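Local structure of L-amino acid deaminase (Proteus vulgaris, 5I39) at residues S233-M247 and E360-A372. The protein is a membrane-associated flavoprotein that binds FAD and probably catalyses the oxidative deamination of L-amino acids. Residues are numbered along the deposited sequence; the frame is centred on the assembly and turned at random. Where two conformers were deposited one is given.
Sequences SQVVVAGGVWSRLFM and EVKEYPGLVINTA. With FAD (flavin-adenine dinucleotide), chain B.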
loop_
_atom_site.group_PDB
_atom_site.type_symbol
_atom_site.label_atom_id
_atom_site.label_comp_id
_atom_site.label_asym_id
_atom_site.label_seq_id
_atom_site.Cartn_x
_atom_site.Cartn_y
_atom_site.Cartn_z
ATOM N N SER A 233 20.731 7.976 -16.358
ATOM C CA SER A 233 21.220 6.598 -16.460
ATOM C C SER A 233 20.628 5.676 -15.392
ATOM O O SER A 233 21.020 4.517 -15.290
ATOM C CB SER A 233 22.748 6.572 -16.399
ATOM O OG SER A 233 23.217 6.965 -15.123
ATOM N N GLN A 234 19.666 6.182 -14.614
ATOM C CA GLN A 234 19.073 5.426 -13.507
ATOM C C GLN A 234 17.562 5.569 -13.539
ATOM O O GLN A 234 17.043 6.683 -13.568
ATOM C CB GLN A 234 19.637 5.906 -12.171
ATOM C CG GLN A 234 21.136 5.672 -12.053
ATOM C CD GLN A 234 21.739 6.225 -10.775
ATOM O OE1 GLN A 234 21.472 7.365 -10.387
ATOM N NE2 GLN A 234 22.578 5.432 -10.130
ATOM N N VAL A 235 16.869 4.432 -13.546
ATOM C CA VAL A 235 15.423 4.398 -13.737
ATOM C C VAL A 235 14.779 3.455 -12.727
ATOM O O VAL A 235 15.249 2.335 -12.524
ATOM C CB VAL A 235 15.049 3.960 -15.174
ATOM C CG1 VAL A 235 13.535 3.938 -15.369
ATOM C CG2 VAL A 235 15.685 4.892 -16.198
ATOM N N VAL A 236 13.696 3.923 -12.105
ATOM C CA VAL A 236 12.849 3.093 -11.256
ATOM C C VAL A 236 11.503 2.937 -11.951
ATOM O O VAL A 236 10.832 3.927 -12.236
ATOM C CB VAL A 236 12.623 3.724 -9.870
ATOM C CG1 VAL A 236 11.665 2.873 -9.039
ATOM C CG2 VAL A 236 13.948 3.900 -9.141
ATOM N N VAL A 237 11.112 1.694 -12.209
ATOM C CA VAL A 237 9.793 1.406 -12.761
ATOM C C VAL A 237 8.858 1.080 -11.599
ATOM O O VAL A 237 8.989 0.035 -10.958
ATOM C CB VAL A 237 9.843 0.267 -13.795
ATOM C CG1 VAL A 237 8.446 -0.078 -14.298
ATOM C CG2 VAL A 237 10.732 0.686 -14.957
ATOM N N ALA A 238 7.920 1.991 -11.346
ATOM C CA ALA A 238 6.925 1.846 -10.281
ATOM C C ALA A 238 5.551 2.159 -10.874
ATOM O O ALA A 238 4.806 2.991 -10.371
ATOM C CB ALA A 238 7.257 2.767 -9.110
ATOM N N GLY A 239 5.227 1.459 -11.955
ATOM C CA GLY A 239 4.034 1.738 -12.746
ATOM C C GLY A 239 2.762 1.048 -12.302
ATOM O O GLY A 239 1.792 1.024 -13.054
ATOM N N GLY A 240 2.739 0.487 -11.093
ATOM C CA GLY A 240 1.554 -0.226 -10.623
ATOM C C GLY A 240 1.203 -1.356 -11.568
ATOM O O GLY A 240 2.087 -2.074 -12.043
ATOM N N VAL A 241 -0.080 -1.478 -11.898
ATOM C CA VAL A 241 -0.528 -2.599 -12.731
ATOM C C VAL A 241 0.065 -2.563 -14.139
ATOM O O VAL A 241 0.100 -3.589 -14.803
ATOM C CB VAL A 241 -2.068 -2.731 -12.816
ATOM C CG1 VAL A 241 -2.670 -2.879 -11.427
ATOM C CG2 VAL A 241 -2.708 -1.576 -13.575
ATOM N N TRP A 242 0.523 -1.386 -14.572
ATOM C CA TRP A 242 1.111 -1.186 -15.899
ATOM C C TRP A 242 2.581 -1.582 -15.998
ATOM O O TRP A 242 3.151 -1.514 -17.084
ATOM C CB TRP A 242 0.955 0.276 -16.339
ATOM C CG TRP A 242 -0.456 0.644 -16.600
ATOM C CD1 TRP A 242 -1.142 0.488 -17.776
ATOM C CD2 TRP A 242 -1.377 1.205 -15.668
ATOM N NE1 TRP A 242 -2.430 0.927 -17.633
ATOM C CE2 TRP A 242 -2.608 1.373 -16.350
ATOM C CE3 TRP A 242 -1.288 1.592 -14.329
ATOM C CZ2 TRP A 242 -3.742 1.906 -15.731
ATOM C CZ3 TRP A 242 -2.416 2.121 -13.713
ATOM C CH2 TRP A 242 -3.627 2.273 -14.414
ATOM N N SER A 243 3.211 -1.983 -14.894
ATOM C CA SER A 243 4.635 -2.310 -14.935
ATOM C C SER A 243 4.949 -3.450 -15.903
ATOM O O SER A 243 5.936 -3.381 -16.626
ATOM C CB SER A 243 5.160 -2.635 -13.541
ATOM O OG SER A 243 5.109 -1.491 -12.710
ATOM N N ARG A 244 4.102 -4.479 -15.930
ATOM C CA ARG A 244 4.267 -5.577 -16.887
ATOM C C ARG A 244 4.276 -5.062 -18.332
ATOM O O ARG A 244 5.180 -5.390 -19.102
ATOM C CB ARG A 244 3.183 -6.639 -16.679
ATOM C CG ARG A 244 3.170 -7.749 -17.712
ATOM C CD ARG A 244 2.184 -8.819 -17.332
ATOM N NE ARG A 244 1.991 -9.785 -18.393
ATOM C CZ ARG A 244 2.819 -10.783 -18.709
ATOM N NH1 ARG A 244 3.944 -10.976 -18.013
ATOM N NH2 ARG A 244 2.526 -11.592 -19.714
ATOM N N LEU A 245 3.291 -4.238 -18.678
ATOM C CA LEU A 245 3.179 -3.683 -20.029
ATOM C C LEU A 245 4.419 -2.862 -20.396
ATOM O O LEU A 245 4.992 -3.034 -21.475
ATOM C CB LEU A 245 1.922 -2.819 -20.140
ATOM C CG LEU A 245 1.526 -2.346 -21.536
ATOM C CD1 LEU A 245 0.975 -3.499 -22.348
ATOM C CD2 LEU A 245 0.484 -1.252 -21.457
ATOM N N PHE A 246 4.840 -1.985 -19.487
ATOM C CA PHE A 246 6.012 -1.146 -19.723
ATOM C C PHE A 246 7.261 -1.992 -19.988
ATOM O O PHE A 246 8.005 -1.743 -20.943
ATOM C CB PHE A 246 6.252 -0.203 -18.539
ATOM C CG PHE A 246 7.356 0.789 -18.776
ATOM C CD1 PHE A 246 7.101 1.998 -19.419
ATOM C CD2 PHE A 246 8.660 0.510 -18.375
ATOM C CE1 PHE A 246 8.123 2.909 -19.648
ATOM C CE2 PHE A 246 9.683 1.417 -18.600
ATOM C CZ PHE A 246 9.415 2.618 -19.237
HETATM N N MSE A 247 7.476 -3.004 -19.154
HETATM C CA MSE A 247 8.636 -3.885 -19.318
HETATM C C MSE A 247 8.547 -4.750 -20.556
HETATM O O MSE A 247 9.580 -5.029 -21.177
HETATM C CB MSE A 247 8.849 -4.739 -18.073
HETATM C CG MSE A 247 9.217 -3.930 -16.821
HETATM SE SE MSE A 247 10.730 -2.687 -17.038
HETATM C CE MSE A 247 12.067 -3.933 -17.765
ATOM N N GLU A 360 16.473 -5.786 -9.493
ATOM C CA GLU A 360 17.259 -5.389 -10.646
ATOM C C GLU A 360 16.721 -6.091 -11.887
ATOM O O GLU A 360 16.002 -7.090 -11.803
ATOM C CB GLU A 360 18.727 -5.767 -10.465
ATOM C CG GLU A 360 19.412 -5.080 -9.300
ATOM C CD GLU A 360 20.890 -5.413 -9.220
ATOM O OE1 GLU A 360 21.629 -5.061 -10.162
ATOM O OE2 GLU A 360 21.313 -6.024 -8.218
ATOM N N VAL A 361 17.101 -5.551 -13.038
ATOM C CA VAL A 361 16.734 -6.098 -14.337
ATOM C C VAL A 361 18.050 -6.287 -15.080
ATOM O O VAL A 361 18.678 -5.312 -15.495
ATOM C CB VAL A 361 15.776 -5.154 -15.096
ATOM C CG1 VAL A 361 15.426 -5.708 -16.473
ATOM C CG2 VAL A 361 14.504 -4.934 -14.287
ATOM N N LYS A 362 18.472 -7.539 -15.236
ATOM C CA LYS A 362 19.776 -7.849 -15.844
ATOM C C LYS A 362 19.916 -7.313 -17.277
ATOM O O LYS A 362 21.008 -6.944 -17.697
ATOM C CB LYS A 362 20.087 -9.355 -15.779
ATOM C CG LYS A 362 19.184 -10.269 -16.599
ATOM C CD LYS A 362 19.556 -11.743 -16.451
ATOM C CE LYS A 362 19.327 -12.275 -15.042
ATOM N NZ LYS A 362 19.426 -13.759 -14.963
ATOM N N GLU A 363 18.800 -7.234 -17.996
ATOM C CA GLU A 363 18.771 -6.717 -19.364
ATOM C C GLU A 363 19.071 -5.210 -19.447
ATOM O O GLU A 363 19.515 -4.720 -20.488
ATOM C CB GLU A 363 17.408 -7.007 -20.010
ATOM C CG GLU A 363 17.086 -8.493 -20.197
ATOM C CD GLU A 363 16.460 -9.168 -18.980
ATOM O OE1 GLU A 363 16.430 -8.577 -17.876
ATOM O OE2 GLU A 363 16.005 -10.319 -19.129
ATOM N N TYR A 364 18.818 -4.487 -18.354
ATOM C CA TYR A 364 18.991 -3.033 -18.295
ATOM C C TYR A 364 19.693 -2.603 -17.009
ATOM O O TYR A 364 19.036 -2.184 -16.055
ATOM C CB TYR A 364 17.629 -2.341 -18.415
ATOM C CG TYR A 364 16.977 -2.610 -19.746
ATOM C CD1 TYR A 364 17.270 -1.824 -20.860
ATOM C CD2 TYR A 364 16.104 -3.686 -19.908
ATOM C CE1 TYR A 364 16.689 -2.085 -22.090
ATOM C CE2 TYR A 364 15.524 -3.959 -21.137
ATOM C CZ TYR A 364 15.820 -3.155 -22.224
ATOM O OH TYR A 364 15.251 -3.414 -23.449
ATOM N N PRO A 365 21.036 -2.697 -16.974
ATOM C CA PRO A 365 21.793 -2.117 -15.863
ATOM C C PRO A 365 21.389 -0.658 -15.623
ATOM O O PRO A 365 21.228 0.101 -16.578
ATOM C CB PRO A 365 23.244 -2.218 -16.341
ATOM C CG PRO A 365 23.247 -3.395 -17.247
ATOM C CD PRO A 365 21.918 -3.375 -17.942
ATOM N N GLY A 366 21.182 -0.301 -14.358
ATOM C CA GLY A 366 20.681 1.024 -13.983
ATOM C C GLY A 366 19.166 1.134 -13.887
ATOM O O GLY A 366 18.654 2.201 -13.563
ATOM N N LEU A 367 18.448 0.044 -14.165
ATOM C CA LEU A 367 16.990 0.016 -14.057
ATOM C C LEU A 367 16.571 -0.956 -12.964
ATOM O O LEU A 367 17.052 -2.085 -12.906
ATOM C CB LEU A 367 16.342 -0.378 -15.388
ATOM C CG LEU A 367 14.806 -0.263 -15.426
ATOM C CD1 LEU A 367 14.326 0.212 -16.791
ATOM C CD2 LEU A 367 14.118 -1.566 -15.053
ATOM N N VAL A 368 15.660 -0.512 -12.103
ATOM C CA VAL A 368 15.066 -1.373 -11.093
ATOM C C VAL A 368 13.552 -1.269 -11.166
ATOM O O VAL A 368 13.004 -0.292 -11.690
ATOM C CB VAL A 368 15.577 -1.054 -9.669
ATOM C CG1 VAL A 368 17.068 -1.331 -9.567
ATOM C CG2 VAL A 368 15.283 0.386 -9.281
ATOM N N ILE A 369 12.903 -2.299 -10.632
ATOM C CA ILE A 369 11.439 -2.427 -10.607
ATOM C C ILE A 369 10.990 -2.500 -9.155
ATOM O O ILE A 369 11.603 -3.211 -8.362
ATOM C CB ILE A 369 10.966 -3.726 -11.315
ATOM C CG1 ILE A 369 11.255 -3.673 -12.821
ATOM C CG2 ILE A 369 9.475 -3.979 -11.079
ATOM C CD1 ILE A 369 11.136 -5.016 -13.520
ATOM N N ASN A 370 9.920 -1.781 -8.818
ATOM C CA ASN A 370 9.290 -1.860 -7.499
ATOM C C ASN A 370 7.790 -1.905 -7.736
ATOM O O ASN A 370 7.165 -0.869 -7.946
ATOM C CB ASN A 370 9.678 -0.655 -6.635
ATOM C CG ASN A 370 9.133 -0.738 -5.215
ATOM O OD1 ASN A 370 8.552 -1.741 -4.812
ATOM N ND2 ASN A 370 9.326 0.327 -4.446
ATOM N N THR A 371 7.219 -3.107 -7.730
ATOM C CA THR A 371 5.842 -3.280 -8.182
ATOM C C THR A 371 5.251 -4.620 -7.727
ATOM O O THR A 371 5.817 -5.315 -6.879
ATOM C CB THR A 371 5.777 -3.105 -9.731
ATOM O OG1 THR A 371 4.461 -2.712 -10.130
ATOM C CG2 THR A 371 6.190 -4.365 -10.486
ATOM N N ALA A 372 4.087 -4.942 -8.286
ATOM C CA ALA A 372 3.473 -6.266 -8.184
ATOM C C ALA A 372 3.137 -6.653 -6.751
ATOM O O ALA A 372 3.348 -7.792 -6.350
ATOM C CB ALA A 372 4.353 -7.332 -8.841
HETATM P PA FAD B . -0.208 2.886 -8.221
HETATM O O1A FAD B . -1.305 2.294 -9.113
HETATM O O2A FAD B . -0.727 3.669 -7.030
HETATM O O5B FAD B . 0.724 3.894 -9.024
HETATM C C5B FAD B . 1.363 3.552 -10.246
HETATM C C4B FAD B . 1.346 4.818 -11.082
HETATM O O4B FAD B . 2.127 4.595 -12.274
HETATM C C3B FAD B . -0.067 5.185 -11.538
HETATM O O3B FAD B . -0.425 6.465 -11.018
HETATM C C2B FAD B . 0.046 5.133 -13.069
HETATM O O2B FAD B . -0.787 6.099 -13.739
HETATM C C1B FAD B . 1.530 5.356 -13.301
HETATM N N9A FAD B . 2.061 4.838 -14.566
HETATM C C8A FAD B . 1.911 3.620 -15.049
HETATM N N7A FAD B . 2.581 3.452 -16.208
HETATM C C5A FAD B . 3.157 4.624 -16.440
HETATM C C6A FAD B . 4.010 5.172 -17.491
HETATM N N6A FAD B . 4.372 4.409 -18.542
HETATM N N1A FAD B . 4.429 6.448 -17.385
HETATM C C2A FAD B . 4.096 7.211 -16.335
HETATM N N3A FAD B . 3.301 6.792 -15.344
HETATM C C4A FAD B . 2.835 5.537 -15.364
HETATM N N1 FAD B . -2.215 -2.137 0.558
HETATM C C2 FAD B . -2.086 -2.088 1.887
HETATM O O2 FAD B . -0.937 -2.013 2.358
HETATM N N3 FAD B . -3.173 -2.126 2.696
HETATM C C4 FAD B . -4.433 -2.238 2.261
HETATM O O4 FAD B . -5.375 -2.244 3.040
HETATM C C4X FAD B . -4.663 -2.321 0.812
HETATM N N5 FAD B . -5.893 -2.492 0.257
HETATM C C5X FAD B . -6.051 -2.380 -1.066
HETATM C C6 FAD B . -7.322 -2.332 -1.643
HETATM C C7 FAD B . -7.505 -2.153 -3.011
HETATM C C7M FAD B . -8.894 -2.053 -3.600
HETATM C C8 FAD B . -6.331 -2.030 -3.888
HETATM C C8M FAD B . -6.471 -1.799 -5.374
HETATM C C9 FAD B . -5.060 -2.101 -3.316
HETATM C C9A FAD B . -4.875 -2.274 -1.949
HETATM N N10 FAD B . -3.598 -2.346 -1.379
HETATM C C10 FAD B . -3.435 -2.249 0.000
HETATM C "C1'" FAD B . -2.406 -2.333 -2.203
HETATM C "C2'" FAD B . -1.836 -0.977 -2.431
HETATM O "O2'" FAD B . -2.901 -0.061 -2.662
HETATM C "C3'" FAD B . -0.905 -1.079 -3.635
HETATM O "O3'" FAD B . 0.028 -2.182 -3.488
HETATM C "C4'" FAD B . -0.090 0.172 -3.864
HETATM O "O4'" FAD B . -0.950 1.328 -3.875
HETATM C "C5'" FAD B . 0.645 0.066 -5.188
HETATM O "O5'" FAD B . 1.342 1.300 -5.364
HETATM P P FAD B . 2.034 1.604 -6.797
HETATM O O1P FAD B . 2.736 2.921 -6.663
HETATM O O2P FAD B . 2.792 0.378 -7.259
HETATM O O3P FAD B . 0.764 1.672 -7.809
HETATM O O HOH W 1 22.238 2.638 -17.055
HETATM O O HOH W 2 4.655 -0.225 -8.998
HETATM O O HOH W 3 2.564 -4.709 -10.989
#
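Val-235 to Val-237 pair in parallel with Leu-367 to Ile-369, joining neighbouring strands of the FAD-binding sheet; 235-237 has strand 40-43 on its other side. Four backbone hydrogen bonds set the register, from Val-235 N to Gly-366 O (2.9 Å) through to Asn-370 N to Val-237 O (3.0 Å), and the axes of the short strand segments cross at -26°. On one face, CD1 of Leu-367 meets CG1 of Val-235 and CG2 of Val-237, both at 4.1 Å. Helix 243-248 covers this face too: the side chain of Met-247, a selenomethionine, bends at chi2 and chi3 (-52° and -53°), which lays SE past Leu-367 CD2 and brings CE tip to tip with Val-361 CG1 (4.0 Å). On the opposite face Val-236 CG2 touches Val-368 CG2 at 3.8 Å, with Thr-387 of helix 376-392 against Val-368. Past the end of strand 235-237, Ser-243 OG donates to Thr-371 OG1 (2.9 Å), tying the helix start to the last residue of strand 367-371. There one water accepts from Gly-240 N and Thr-371 OG1 and donates to Asn-370 O and FAD O2P (2.6 Å), so both segments reach the diphosphate through it. Parallel strands whose C-terminal ends meet the dinucleotide are characteristic of the Rossmann-type FAD-binding domain of DAO-family oxidoreductases.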